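Local coordinates for protein formiminoglutamase (Trypanosoma cruzi, PDB 4MYK) that hydrolyses N-formimino-L-glutamate with the help of a pair of manganese ions, as an arginase-like metalloenzyme, at residues L208-E221 against V254-L267. The protein carries 1 engineered substitution. Sequence-based numbering, arbitrary orientation.
Sequences LSEVRKKGAVAALE and VGLSAQEAFDMCFL
Leu220 lies against Met264 and Leu267 where two helices of the arginase/deacetylase α/β fold, 216-221 and 258-267, run side by side over the parallel sheet, their axes 38° apart and 9.2 Å at closest approach. This is the tight part of the contact. Ala216, with only a methyl to offer, lets the helices come close: its CB sits 4.0 Å from Met264 CG. Leu220 has CG anti to its backbone N, which carries CD2 to within 3.6 Å of Met264 CB; Phe183 of strand 180-185 touches both side chains from the sheet. The branched end of Leu267 suits a groove between successive turns, its CD2 touching Val217, Leu220 and the CG of Glu221. At the other end of the contact, where helix 208-214 begins, Leu208 CD2 presses on Gly255 CA at a tight 3.4 Å; at the backbone angles of Gly255 a CB would run into the carbonyl oxygen of Val254, which is why glycine suits the site.

Toward solvent the contact becomes polar and looser. Ser257 and Glu260 form a capping box at the start of helix 258-267, and the Ser257 N-H gives Glu260 OE1 a nearly straight bond on the anti side of the carboxylate. Exposed Arg212, its chain bent at chi2 and chi3, brings its guanidinium across the same acid, the planes 38° apart and OE2 over one face. Arg212 NH1 and Glu260 OE1 form a salt bridge at 2.9 Å, but the N-H points poorly, at 123°, making its hydrogen bond weak. The other oxygen, Glu260 OE2, accepts from a water 3.1 Å away, which in turn takes the N-H of Ala216 at 3.0 Å from N.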
loop_
_atom_site.group_PDB
_atom_site.type_symbol
_atom_site.label_atom_id
_atom_site.label_comp_id
_atom_site.label_asym_id
_atom_site.label_seq_id
_atom_site.Cartn_x
_atom_site.Cartn_y
_atom_site.Cartn_z
ATOM N N LEU A 208 9.854 -11.143 10.151
ATOM C CA LEU A 208 8.951 -10.013 9.939
ATOM C C LEU A 208 7.795 -9.999 10.959
ATOM O O LEU A 208 7.556 -8.993 11.626
ATOM C CB LEU A 208 8.414 -10.034 8.501
ATOM C CG LEU A 208 7.451 -8.923 8.076
ATOM C CD1 LEU A 208 8.084 -7.553 8.246
ATOM C CD2 LEU A 208 6.982 -9.130 6.654
ATOM N N SER A 209 7.108 -11.134 11.084
ATOM C CA SER A 209 5.955 -11.259 11.965
ATOM C C SER A 209 6.248 -10.814 13.402
ATOM O O SER A 209 5.401 -10.226 14.066
ATOM C CB SER A 209 5.397 -12.692 11.931
ATOM O OG SER A 209 6.371 -13.642 12.319
ATOM N N GLU A 210 7.458 -11.073 13.872
ATOM C CA GLU A 210 7.828 -10.690 15.230
ATOM C C GLU A 210 8.221 -9.210 15.327
ATOM O O GLU A 210 7.881 -8.534 16.305
ATOM C CB GLU A 210 8.914 -11.624 15.775
ATOM C CG GLU A 210 10.299 -11.043 15.836
ATOM C CD GLU A 210 11.295 -12.018 16.455
ATOM O OE1 GLU A 210 11.353 -13.193 15.998
ATOM O OE2 GLU A 210 12.011 -11.604 17.400
ATOM N N VAL A 211 8.910 -8.702 14.306
ATOM C CA VAL A 211 9.178 -7.260 14.217
ATOM C C VAL A 211 7.849 -6.489 14.267
ATOM O O VAL A 211 7.694 -5.507 14.992
ATOM C CB VAL A 211 9.935 -6.895 12.912
ATOM C CG1 VAL A 211 10.019 -5.386 12.728
ATOM C CG2 VAL A 211 11.324 -7.516 12.895
ATOM N N ARG A 212 6.888 -6.961 13.480
ATOM C CA ARG A 212 5.581 -6.342 13.406
ATOM C C ARG A 212 4.841 -6.517 14.728
ATOM O O ARG A 212 4.124 -5.614 15.157
ATOM C CB ARG A 212 4.779 -6.943 12.257
ATOM C CG ARG A 212 5.430 -6.806 10.889
ATOM C CD ARG A 212 4.352 -6.542 9.862
ATOM N NE ARG A 212 3.585 -5.388 10.310
ATOM C CZ ARG A 212 3.759 -4.154 9.848
ATOM N NH1 ARG A 212 4.645 -3.927 8.870
ATOM N NH2 ARG A 212 3.022 -3.156 10.347
ATOM N N LYS A 213 5.033 -7.670 15.369
ATOM C CA LYS A 213 4.421 -7.960 16.659
ATOM C C LYS A 213 4.872 -6.969 17.733
ATOM O O LYS A 213 4.040 -6.435 18.476
ATOM C CB LYS A 213 4.762 -9.383 17.095
ATOM C CG LYS A 213 3.753 -10.047 18.016
ATOM C CD LYS A 213 4.390 -11.273 18.669
ATOM C CE LYS A 213 5.270 -12.060 17.675
ATOM N NZ LYS A 213 6.485 -12.717 18.278
ATOM N N LYS A 214 6.182 -6.717 17.794
ATOM C CA LYS A 214 6.773 -5.824 18.803
ATOM C C LYS A 214 6.699 -4.341 18.465
ATOM O O LYS A 214 6.761 -3.503 19.350
ATOM C CB LYS A 214 8.243 -6.155 19.029
ATOM C CG LYS A 214 8.538 -7.580 19.422
ATOM C CD LYS A 214 9.999 -7.698 19.818
ATOM C CE LYS A 214 10.467 -9.135 19.825
ATOM N NZ LYS A 214 11.927 -9.192 20.115
ATOM N N GLY A 215 6.591 -4.016 17.184
ATOM C CA GLY A 215 6.822 -2.661 16.729
ATOM C C GLY A 215 8.226 -2.649 16.168
ATOM O O GLY A 215 9.144 -3.183 16.785
ATOM N N ALA A 216 8.396 -2.064 14.990
ATOM C CA ALA A 216 9.668 -2.158 14.278
ATOM C C ALA A 216 10.819 -1.529 15.060
ATOM O O ALA A 216 11.898 -2.105 15.177
ATOM C CB ALA A 216 9.556 -1.531 12.899
ATOM N N VAL A 217 10.571 -0.344 15.604
ATOM C CA VAL A 217 11.589 0.385 16.346
ATOM C C VAL A 217 12.005 -0.369 17.614
ATOM O O VAL A 217 13.197 -0.510 17.885
ATOM C CB VAL A 217 11.127 1.841 16.651
ATOM C CG1 VAL A 217 11.998 2.484 17.711
ATOM C CG2 VAL A 217 11.127 2.672 15.377
ATOM N N ALA A 218 11.021 -0.867 18.368
ATOM C CA ALA A 218 11.277 -1.674 19.566
ATOM C C ALA A 218 12.026 -2.965 19.236
ATOM O O ALA A 218 12.939 -3.368 19.953
ATOM C CB ALA A 218 9.973 -1.999 20.282
ATOM N N ALA A 219 11.615 -3.621 18.160
ATOM C CA ALA A 219 12.287 -4.819 17.698
ATOM C C ALA A 219 13.724 -4.495 17.308
ATOM O O ALA A 219 14.635 -5.254 17.611
ATOM C CB ALA A 219 11.539 -5.410 16.512
ATOM N N LEU A 220 13.915 -3.365 16.627
ATOM C CA LEU A 220 15.250 -2.914 16.224
ATOM C C LEU A 220 16.121 -2.471 17.412
ATOM O O LEU A 220 17.335 -2.596 17.374
ATOM C CB LEU A 220 15.157 -1.782 15.201
ATOM C CG LEU A 220 16.498 -1.268 14.675
ATOM C CD1 LEU A 220 17.252 -2.379 13.994
ATOM C CD2 LEU A 220 16.276 -0.143 13.717
ATOM N N GLU A 221 15.505 -1.943 18.463
ATOM C CA GLU A 221 16.234 -1.670 19.696
ATOM C C GLU A 221 16.811 -2.965 20.231
ATOM O O GLU A 221 17.995 -3.056 20.568
ATOM C CB GLU A 221 15.317 -1.032 20.733
ATOM C CG GLU A 221 15.074 0.440 20.466
ATOM C CD GLU A 221 13.981 1.029 21.337
ATOM O OE1 GLU A 221 13.238 0.255 21.978
ATOM O OE2 GLU A 221 13.863 2.273 21.364
ATOM N N VAL A 254 4.850 -8.844 1.099
ATOM C CA VAL A 254 4.709 -8.255 2.429
ATOM C C VAL A 254 6.069 -7.745 2.902
ATOM O O VAL A 254 7.103 -8.045 2.290
ATOM C CB VAL A 254 4.138 -9.246 3.473
ATOM C CG1 VAL A 254 2.678 -9.530 3.207
ATOM C CG2 VAL A 254 4.937 -10.534 3.491
ATOM N N GLY A 255 6.056 -6.979 3.992
ATOM C CA GLY A 255 7.274 -6.421 4.542
ATOM C C GLY A 255 7.071 -5.073 5.207
ATOM O O GLY A 255 5.946 -4.630 5.437
ATOM N N LEU A 256 8.181 -4.419 5.516
ATOM C CA LEU A 256 8.163 -3.189 6.284
ATOM C C LEU A 256 7.459 -2.080 5.522
ATOM O O LEU A 256 7.585 -1.978 4.310
ATOM C CB LEU A 256 9.596 -2.767 6.634
ATOM C CG LEU A 256 10.416 -3.717 7.522
ATOM C CD1 LEU A 256 11.843 -3.251 7.581
ATOM C CD2 LEU A 256 9.816 -3.847 8.936
ATOM N N SER A 257 6.720 -1.241 6.230
ATOM C CA SER A 257 6.138 -0.088 5.573
ATOM C C SER A 257 7.188 1.021 5.483
ATOM O O SER A 257 8.218 0.983 6.159
ATOM C CB SER A 257 4.899 0.398 6.321
ATOM O OG SER A 257 5.244 0.924 7.587
ATOM N N ALA A 258 6.927 2.005 4.633
ATOM C CA ALA A 258 7.836 3.131 4.499
ATOM C C ALA A 258 8.017 3.860 5.842
ATOM O O ALA A 258 9.141 4.179 6.219
ATOM C CB ALA A 258 7.357 4.098 3.372
ATOM N N GLN A 259 6.924 4.093 6.570
ATOM C CA GLN A 259 7.001 4.747 7.887
ATOM C C GLN A 259 7.879 3.975 8.881
ATOM O O GLN A 259 8.656 4.568 9.627
ATOM C CB GLN A 259 5.605 4.949 8.483
ATOM C CG GLN A 259 5.578 5.903 9.675
ATOM C CD GLN A 259 6.214 7.256 9.354
ATOM O OE1 GLN A 259 5.741 7.989 8.482
ATOM N NE2 GLN A 259 7.282 7.592 10.064
ATOM N N GLU A 260 7.733 2.654 8.897
ATOM C CA GLU A 260 8.568 1.806 9.744
ATOM C C GLU A 260 10.033 1.966 9.373
ATOM O O GLU A 260 10.884 2.135 10.245
ATOM C CB GLU A 260 8.153 0.344 9.611
ATOM C CG GLU A 260 6.804 0.032 10.227
ATOM C CD GLU A 260 6.394 -1.395 9.959
ATOM O OE1 GLU A 260 6.614 -1.862 8.817
ATOM O OE2 GLU A 260 5.867 -2.052 10.886
ATOM N N ALA A 261 10.313 1.919 8.073
ATOM C CA ALA A 261 11.657 2.124 7.554
ATOM C C ALA A 261 12.244 3.446 8.055
ATOM O O ALA A 261 13.340 3.468 8.614
ATOM C CB ALA A 261 11.647 2.077 6.038
ATOM N N PHE A 262 11.514 4.542 7.857
ATOM C CA PHE A 262 11.932 5.856 8.341
ATOM C C PHE A 262 12.194 5.825 9.843
ATOM O O PHE A 262 13.245 6.268 10.307
ATOM C CB PHE A 262 10.851 6.899 8.088
ATOM C CG PHE A 262 10.551 7.121 6.646
ATOM C CD1 PHE A 262 11.311 6.514 5.666
ATOM C CD2 PHE A 262 9.502 7.945 6.269
ATOM C CE1 PHE A 262 11.031 6.723 4.328
ATOM C CE2 PHE A 262 9.213 8.160 4.944
ATOM C CZ PHE A 262 9.979 7.550 3.965
ATOM N N ASP A 263 11.222 5.320 10.597
ATOM C CA ASP A 263 11.352 5.225 12.044
ATOM C C ASP A 263 12.580 4.420 12.466
ATOM O O ASP A 263 13.222 4.744 13.468
ATOM C CB ASP A 263 10.098 4.606 12.654
ATOM C CG ASP A 263 8.897 5.541 12.614
ATOM O OD1 ASP A 263 9.002 6.633 12.030
ATOM O OD2 ASP A 263 7.847 5.178 13.173
ATOM N N MET A 264 12.896 3.370 11.711
ATOM C CA MET A 264 14.059 2.534 12.011
ATOM C C MET A 264 15.364 3.238 11.677
ATOM O O MET A 264 16.357 3.095 12.387
ATOM C CB MET A 264 14.001 1.218 11.237
ATOM C CG MET A 264 12.907 0.263 11.669
ATOM S SD MET A 264 12.745 -1.066 10.459
ATOM C CE MET A 264 14.368 -1.821 10.560
ATOM N N CYS A 265 15.367 3.978 10.575
ATOM C CA CYS A 265 16.533 4.766 10.192
ATOM C C CYS A 265 16.825 5.891 11.197
ATOM O O CYS A 265 17.982 6.156 11.512
ATOM C CB CYS A 265 16.377 5.309 8.772
ATOM S SG CYS A 265 16.584 4.019 7.539
ATOM N N PHE A 266 15.770 6.526 11.708
ATOM C CA PHE A 266 15.927 7.527 12.757
ATOM C C PHE A 266 16.561 6.923 14.019
ATOM O O PHE A 266 17.470 7.513 14.607
ATOM C CB PHE A 266 14.589 8.171 13.097
ATOM C CG PHE A 266 14.710 9.388 13.988
ATOM C CD1 PHE A 266 14.788 9.256 15.365
ATOM C CD2 PHE A 266 14.744 10.662 13.442
ATOM C CE1 PHE A 266 14.899 10.379 16.181
ATOM C CE2 PHE A 266 14.853 11.783 14.251
ATOM C CZ PHE A 266 14.935 11.642 15.618
ATOM N N LEU A 267 16.083 5.754 14.438
ATOM C CA LEU A 267 16.652 5.086 15.608
ATOM C C LEU A 267 18.138 4.834 15.388
ATOM O O LEU A 267 18.960 5.210 16.216
ATOM C CB LEU A 267 15.913 3.769 15.914
ATOM C CG LEU A 267 16.410 2.865 17.057
ATOM C CD1 LEU A 267 16.324 3.558 18.406
ATOM C CD2 LEU A 267 15.619 1.556 17.079
HETATM O O HOH W 1 5.677 -1.389 13.879
#